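Local coordinates for Cas6b (Methanococcus maripaludis, PDB 4Z7K), which probably processes precursor CRISPR RNA into guide RNAs, as an endoribonuclease of the Cas6 family that cleaves a non-stem-loop repeat, at residues D2-I8 and N98-D104; S9-I13 and N92-N98. All coordinates share one frame; numbering follows the deposited sequence.

Interaction 1. Residues D2-I8 and N98-D104; sequences DLEYMHI and NVHKDMD
Asp2 meets residues 98-104 through its CB, against which the methyl CE of Met103 rests; the bent thioether covers the stem of an acid whose charge can stay in solvent. At Glu4 the carboxylate OE2 lies 4.5 Å from Lys101 NZ, too far for a salt bridge; the ammonium group has its salt bridge with Glu75. Tyr5 makes the broadest contact. Its N donates to Asp102 O at 2.7 Å, and Asp102 N returns a bond to Tyr5 O. With CG set between the backbone N and the carbonyl carbon (chi1 70°), the ring swings over the neighbouring strand, one face lying on Asp102 O near the rim, 3.2 Å from CD2. Beside it runs the Asp102 side chain, CB near the hydroxyl, while the ring edge at CE1 points into the face of His100 in a T-shaped pair with planes at 87°. Were Tyr5 replaced by an alanine, the Asp102 carbonyl would probably lose the ring lying over it, and the face of His100 the edge that meets it. Met6 turns to the other side of the sheet, toward helix 67-76, where its flexible chain fits between Lys101 CE and Val99 CG1, the latter 3.8 Å from SD. His7 returns to the Tyr5 side: His100 N gives a nearly straight bond to His7 O at 2.9 Å, whereas the reverse bond from His7 N is weak. The imidazole of His100 turns its edge toward the His7 face in an offset edge-to-face pair, centroids 5.0 Å apart, completing an aromatic cluster of Tyr5, His7 and His100. Last, branched Ile8 packs CG1 on Val99 CG2, with Phe80 and Leu74 adding apolar cover. This is the antiparallel pairing of a central strand with an outermost one in the four-stranded sheet of a ferredoxin-like RAMP domain, backed on the Met6 side by helix 67-76.

Interaction 2. Residues S9-I13 and N92-N98; sequences SYPNI and NDITEVN
The ring of Tyr10 receives the methyl CG2 of Ile94 squarely over the centre of one face, 3.7 Å from the centroid and 14° off the normal, a CH-pi contact. The other branch of the same isoleucine brings CD1 to CE2, and Val97 CG2 comes obliquely to CD1 at 3.4 Å, its side chain running alongside the tyrosine. A large flat ring suits this place because it meets two branched aliphatics while its hydroxyl reaches beyond them to bond Ile79 O. The second flat group is the Asn12 amide. ND2 donates to Asp93 O, which lies in the amide plane, at 3.3 Å; OD1 accepts twice, from Glu96 N at 3.0 Å and from Thr95 N. Both donors come from the same face of the amide, Glu96 N standing above the plane, although its N-H points almost straight at OD1 (173°). With CG placed between its backbone N and carbonyl carbon (chi1 67°), the amide projects into the bend of residues 93-96, and three bonds fix its rotation. Asparagine fits because one short group both donates and accepts. The side chain of Ile13 crosses those of Ile94 and Asn92 obliquely, CD1 on Ile94 CG1 and CG2 on Asn92 CB, 3.5 Å away. At the other end Ser9 and Asn98 form an antiparallel hydrogen-bonded pair, Ser9 N to Asn98 O at 2.9 Å and Asn98 N to Ser9 O at 3.0 Å, while Ser9 OG is held by Pro61 O. Beyond this pair the regular strand pairing stops: residues 10-13 form a type I beta turn, with Pro11 at its second position, and the side chain of Asn12, the turn's third residue, takes over the bonding between the two loops at one end of the sheet in the N-terminal RAMP-type domain.

The two contacts follow one another along the same pair of chain runs, sharing Asn98. Interaction 1 lies within the sheet: backbone bonds join an inner strand to an outermost one, with the more buried residues on strand 2-9 and the more exposed ones on its partner. Interaction 2 begins as the sheet ends, and after the Ser9-Asn98 pair its bonding passes to an asparagine amide and its packing to a tyrosine on aliphatic side chains. Both are partly buried. Aromatic rings meet one another in the first, whereas in the second a single ring meets methyl groups. The second contact also approaches the bound nucleic acid more closely, about 9 Å against 13 Å between nearest atoms.

Interaction 1. Residues D2-I8 and N98-D104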
loop_
_atom_site.group_PDB
_atom_site.type_symbol
_atom_site.label_atom_id
_atom_site.label_comp_id
_atom_site.label_asym_id
_atom_site.label_seq_id
_atom_site.Cartn_x
_atom_site.Cartn_y
_atom_site.Cartn_z
ATOM N N ASP B 2 12.191 -19.023 25.899
ATOM C CA ASP B 2 10.917 -19.259 26.578
ATOM C C ASP B 2 10.123 -17.955 26.636
ATOM O O ASP B 2 10.600 -16.941 27.142
ATOM C CB ASP B 2 11.125 -19.828 27.983
ATOM C CG ASP B 2 11.639 -21.257 27.965
ATOM O OD1 ASP B 2 12.201 -21.686 26.933
ATOM O OD2 ASP B 2 11.473 -21.956 28.990
ATOM N N LEU B 3 8.902 -18.001 26.110
ATOM C CA LEU B 3 8.032 -16.830 26.051
ATOM C C LEU B 3 6.883 -16.945 27.035
ATOM O O LEU B 3 6.171 -17.944 27.045
ATOM C CB LEU B 3 7.489 -16.645 24.640
ATOM C CG LEU B 3 6.678 -15.391 24.359
ATOM C CD1 LEU B 3 7.503 -14.159 24.542
ATOM C CD2 LEU B 3 6.200 -15.494 22.941
ATOM N N GLU B 4 6.694 -15.892 27.821
ATOM C CA GLU B 4 5.667 -15.821 28.845
ATOM C C GLU B 4 4.402 -15.217 28.238
ATOM O O GLU B 4 4.465 -14.183 27.574
ATOM C CB GLU B 4 6.204 -15.005 30.032
ATOM C CG GLU B 4 5.232 -14.715 31.144
ATOM C CD GLU B 4 5.908 -14.062 32.340
ATOM O OE1 GLU B 4 6.697 -13.119 32.108
ATOM O OE2 GLU B 4 5.611 -14.449 33.498
ATOM N N TYR B 5 3.262 -15.879 28.416
ATOM C CA TYR B 5 2.032 -15.409 27.785
ATOM C C TYR B 5 0.819 -15.478 28.678
ATOM O O TYR B 5 0.833 -16.161 29.703
ATOM C CB TYR B 5 1.746 -16.224 26.498
ATOM C CG TYR B 5 1.327 -17.705 26.671
ATOM C CD1 TYR B 5 0.027 -18.063 27.052
ATOM C CD2 TYR B 5 2.221 -18.743 26.383
ATOM C CE1 TYR B 5 -0.354 -19.411 27.186
ATOM C CE2 TYR B 5 1.851 -20.091 26.513
ATOM C CZ TYR B 5 0.567 -20.420 26.910
ATOM O OH TYR B 5 0.216 -21.756 27.034
ATOM N N MET B 6 -0.228 -14.756 28.272
ATOM C CA MET B 6 -1.521 -14.821 28.947
ATOM C C MET B 6 -2.670 -14.518 27.960
ATOM O O MET B 6 -2.735 -13.412 27.397
ATOM C CB MET B 6 -1.553 -13.857 30.140
ATOM C CG MET B 6 -2.838 -13.933 30.975
ATOM S SD MET B 6 -2.722 -13.158 32.618
ATOM C CE MET B 6 -3.072 -11.452 32.210
ATOM N N HIS B 7 -3.575 -15.498 27.786
ATOM C CA HIS B 7 -4.826 -15.330 27.027
ATOM C C HIS B 7 -5.949 -14.909 27.950
ATOM O O HIS B 7 -6.075 -15.438 29.057
ATOM C CB HIS B 7 -5.284 -16.616 26.315
ATOM C CG HIS B 7 -4.188 -17.421 25.686
ATOM N ND1 HIS B 7 -2.914 -16.940 25.487
ATOM C CD2 HIS B 7 -4.193 -18.690 25.212
ATOM C CE1 HIS B 7 -2.181 -17.877 24.906
ATOM N NE2 HIS B 7 -2.931 -18.949 24.736
ATOM N N ILE B 8 -6.789 -13.996 27.474
ATOM C CA ILE B 8 -8.017 -13.628 28.176
ATOM C C ILE B 8 -9.243 -13.777 27.294
ATOM O O ILE B 8 -9.327 -13.155 26.240
ATOM C CB ILE B 8 -7.939 -12.178 28.677
ATOM C CG1 ILE B 8 -7.114 -12.110 29.961
ATOM C CG2 ILE B 8 -9.321 -11.615 28.915
ATOM C CD1 ILE B 8 -6.735 -10.705 30.344
ATOM N N ASN B 98 -12.463 -16.477 31.315
ATOM C CA ASN B 98 -11.425 -17.480 31.428
ATOM C C ASN B 98 -10.069 -16.860 31.094
ATOM O O ASN B 98 -9.877 -16.289 30.019
ATOM C CB ASN B 98 -11.703 -18.669 30.514
ATOM C CG ASN B 98 -10.484 -19.545 30.325
ATOM O OD1 ASN B 98 -9.653 -19.302 29.446
ATOM N ND2 ASN B 98 -10.369 -20.577 31.154
ATOM N N VAL B 99 -9.152 -16.934 32.050
ATOM C CA VAL B 99 -7.784 -16.497 31.841
ATOM C C VAL B 99 -6.879 -17.709 31.802
ATOM O O VAL B 99 -6.986 -18.619 32.614
ATOM C CB VAL B 99 -7.335 -15.518 32.935
ATOM C CG1 VAL B 99 -5.854 -15.242 32.847
ATOM C CG2 VAL B 99 -8.151 -14.248 32.837
ATOM N N HIS B 100 -5.968 -17.703 30.852
ATOM C CA HIS B 100 -5.002 -18.766 30.708
ATOM C C HIS B 100 -3.642 -18.067 30.676
ATOM O O HIS B 100 -3.553 -16.957 30.139
ATOM C CB HIS B 100 -5.336 -19.564 29.437
ATOM C CG HIS B 100 -4.367 -20.650 29.103
ATOM N ND1 HIS B 100 -4.207 -21.122 27.816
ATOM C CD2 HIS B 100 -3.512 -21.362 29.874
ATOM C CE1 HIS B 100 -3.286 -22.070 27.806
ATOM N NE2 HIS B 100 -2.849 -22.237 29.042
ATOM N N LYS B 101 -2.617 -18.634 31.320
ATOM C CA LYS B 101 -1.267 -18.043 31.248
ATOM C C LYS B 101 -0.170 -19.052 31.587
ATOM O O LYS B 101 -0.314 -19.883 32.485
ATOM C CB LYS B 101 -1.103 -16.822 32.155
ATOM C CG LYS B 101 -0.810 -17.139 33.598
ATOM C CD LYS B 101 0.377 -16.319 34.137
ATOM C CE LYS B 101 0.140 -14.808 34.080
ATOM N NZ LYS B 101 1.276 -14.075 34.704
ATOM N N ASP B 102 0.937 -18.956 30.862
ATOM C CA ASP B 102 1.958 -19.991 30.871
ATOM C C ASP B 102 3.137 -19.463 30.069
ATOM O O ASP B 102 3.046 -18.391 29.468
ATOM C CB ASP B 102 1.398 -21.282 30.254
ATOM C CG ASP B 102 2.171 -22.528 30.657
ATOM O OD1 ASP B 102 3.079 -22.428 31.511
ATOM O OD2 ASP B 102 1.853 -23.619 30.121
ATOM N N MET B 103 4.256 -20.173 30.089
ATOM C CA MET B 103 5.310 -19.869 29.139
ATOM C C MET B 103 5.744 -21.124 28.399
ATOM O O MET B 103 6.343 -22.018 29.000
ATOM C CB MET B 103 6.487 -19.189 29.837
ATOM C CG MET B 103 7.117 -19.962 30.975
ATOM S SD MET B 103 8.326 -18.920 31.806
ATOM C CE MET B 103 9.108 -18.136 30.387
ATOM N N ASP B 104 5.549 -21.161 27.079
ATOM C CA ASP B 104 5.984 -22.340 26.315
ATOM C C ASP B 104 6.904 -21.920 25.132
ATOM O O ASP B 104 7.046 -20.723 24.832
ATOM C CB ASP B 104 4.780 -23.201 25.845
ATOM C CG ASP B 104 4.109 -24.020 27.013
ATOM O OD1 ASP B 104 4.471 -23.842 28.199
ATOM O OD2 ASP B 104 3.255 -24.897 26.735
#

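Interaction 2. Residues S9-I13 and N92-N98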
loop_
_atom_site.group_PDB
_atom_site.type_symbol
_atom_site.label_atom_id
_atom_site.label_comp_id
_atom_site.label_asym_id
_atom_site.label_seq_id
_atom_site.Cartn_x
_atom_site.Cartn_y
_atom_site.Cartn_z
ATOM N N SER B 9 -10.216 -14.564 27.728
ATOM C CA SER B 9 -11.350 -14.832 26.866
ATOM C C SER B 9 -12.666 -14.571 27.585
ATOM O O SER B 9 -12.787 -14.879 28.768
ATOM C CB SER B 9 -11.290 -16.281 26.371
ATOM O OG SER B 9 -11.997 -16.450 25.144
ATOM N N TYR B 10 -13.654 -14.020 26.877
ATOM C CA TYR B 10 -14.968 -13.759 27.469
ATOM C C TYR B 10 -15.986 -14.621 26.730
ATOM O O TYR B 10 -16.579 -14.149 25.765
ATOM C CB TYR B 10 -15.381 -12.272 27.369
ATOM C CG TYR B 10 -14.424 -11.254 27.961
ATOM C CD1 TYR B 10 -13.673 -11.544 29.085
ATOM C CD2 TYR B 10 -14.292 -9.985 27.402
ATOM C CE1 TYR B 10 -12.796 -10.607 29.628
ATOM C CE2 TYR B 10 -13.412 -9.038 27.935
ATOM C CZ TYR B 10 -12.672 -9.358 29.051
ATOM O OH TYR B 10 -11.800 -8.442 29.607
ATOM N N PRO B 11 -16.219 -15.870 27.192
ATOM C CA PRO B 11 -16.986 -16.835 26.395
ATOM C C PRO B 11 -18.453 -16.494 26.197
ATOM O O PRO B 11 -18.993 -16.904 25.190
ATOM C CB PRO B 11 -16.855 -18.137 27.189
ATOM C CG PRO B 11 -15.718 -17.938 28.090
ATOM C CD PRO B 11 -15.724 -16.482 28.430
ATOM N N ASN B 12 -19.077 -15.744 27.090
ATOM C CA ASN B 12 -20.526 -15.536 27.017
ATOM C C ASN B 12 -20.906 -14.456 26.004
ATOM O O ASN B 12 -22.050 -14.349 25.572
ATOM C CB ASN B 12 -21.087 -15.179 28.405
ATOM C CG ASN B 12 -20.605 -13.801 28.913
ATOM O OD1 ASN B 12 -19.529 -13.683 29.517
ATOM N ND2 ASN B 12 -21.415 -12.767 28.688
ATOM N N ILE B 13 -19.929 -13.648 25.632
ATOM C CA ILE B 13 -20.144 -12.632 24.619
ATOM C C ILE B 13 -19.841 -13.149 23.217
ATOM O O ILE B 13 -18.717 -13.555 22.954
ATOM C CB ILE B 13 -19.250 -11.419 24.902
ATOM C CG1 ILE B 13 -19.312 -11.060 26.384
ATOM C CG2 ILE B 13 -19.641 -10.253 24.025
ATOM C CD1 ILE B 13 -18.633 -9.746 26.717
ATOM N N ASN B 92 -22.544 -5.446 25.770
ATOM C CA ASN B 92 -22.531 -6.808 26.292
ATOM C C ASN B 92 -21.896 -6.825 27.672
ATOM O O ASN B 92 -20.745 -6.439 27.834
ATOM C CB ASN B 92 -21.761 -7.742 25.357
ATOM C CG ASN B 92 -22.360 -7.804 23.971
ATOM O OD1 ASN B 92 -23.143 -8.701 23.660
ATOM N ND2 ASN B 92 -22.004 -6.840 23.129
ATOM N N ASP B 93 -22.637 -7.250 28.681
ATOM C CA ASP B 93 -22.033 -7.348 29.995
ATOM C C ASP B 93 -21.085 -8.537 30.000
ATOM O O ASP B 93 -21.364 -9.571 29.402
ATOM C CB ASP B 93 -23.098 -7.492 31.085
ATOM C CG ASP B 93 -22.557 -7.200 32.475
ATOM O OD1 ASP B 93 -21.467 -7.719 32.814
ATOM O OD2 ASP B 93 -23.217 -6.439 33.220
ATOM N N ILE B 94 -19.961 -8.383 30.681
ATOM C CA ILE B 94 -18.951 -9.427 30.744
ATOM C C ILE B 94 -19.157 -10.236 32.016
ATOM O O ILE B 94 -18.798 -9.799 33.111
ATOM C CB ILE B 94 -17.540 -8.822 30.719
ATOM C CG1 ILE B 94 -17.390 -7.884 29.519
ATOM C CG2 ILE B 94 -16.464 -9.902 30.726
ATOM C CD1 ILE B 94 -16.010 -7.270 29.413
ATOM N N THR B 95 -19.746 -11.417 31.866
ATOM C CA THR B 95 -20.224 -12.159 33.021
ATOM C C THR B 95 -19.334 -13.336 33.419
ATOM O O THR B 95 -19.182 -13.624 34.612
ATOM C CB THR B 95 -21.640 -12.656 32.760
ATOM O OG1 THR B 95 -21.616 -13.571 31.663
ATOM C CG2 THR B 95 -22.526 -11.493 32.377
ATOM N N GLU B 96 -18.752 -14.028 32.444
ATOM C CA GLU B 96 -17.796 -15.068 32.799
ATOM C C GLU B 96 -16.509 -14.902 32.017
ATOM O O GLU B 96 -16.515 -14.504 30.857
ATOM C CB GLU B 96 -18.367 -16.479 32.639
ATOM C CG GLU B 96 -17.607 -17.437 33.576
ATOM C CD GLU B 96 -18.306 -18.751 33.841
ATOM O OE1 GLU B 96 -19.451 -18.922 33.374
ATOM O OE2 GLU B 96 -17.730 -19.580 34.583
ATOM N N VAL B 97 -15.402 -15.176 32.687
ATOM C CA VAL B 97 -14.091 -14.921 32.137
ATOM C C VAL B 97 -13.172 -16.095 32.366
ATOM O O VAL B 97 -13.101 -16.638 33.465
ATOM C CB VAL B 97 -13.455 -13.673 32.780
ATOM C CG1 VAL B 97 -11.970 -13.611 32.496
ATOM C CG2 VAL B 97 -14.163 -12.407 32.334
ATOM N N ASN B 98 -12.463 -16.477 31.315
ATOM C CA ASN B 98 -11.425 -17.480 31.428
ATOM C C ASN B 98 -10.069 -16.860 31.094
ATOM O O ASN B 98 -9.877 -16.289 30.019
ATOM C CB ASN B 98 -11.703 -18.669 30.514
ATOM C CG ASN B 98 -10.484 -19.545 30.325
ATOM O OD1 ASN B 98 -9.653 -19.302 29.446
ATOM N ND2 ASN B 98 -10.369 -20.577 31.154
#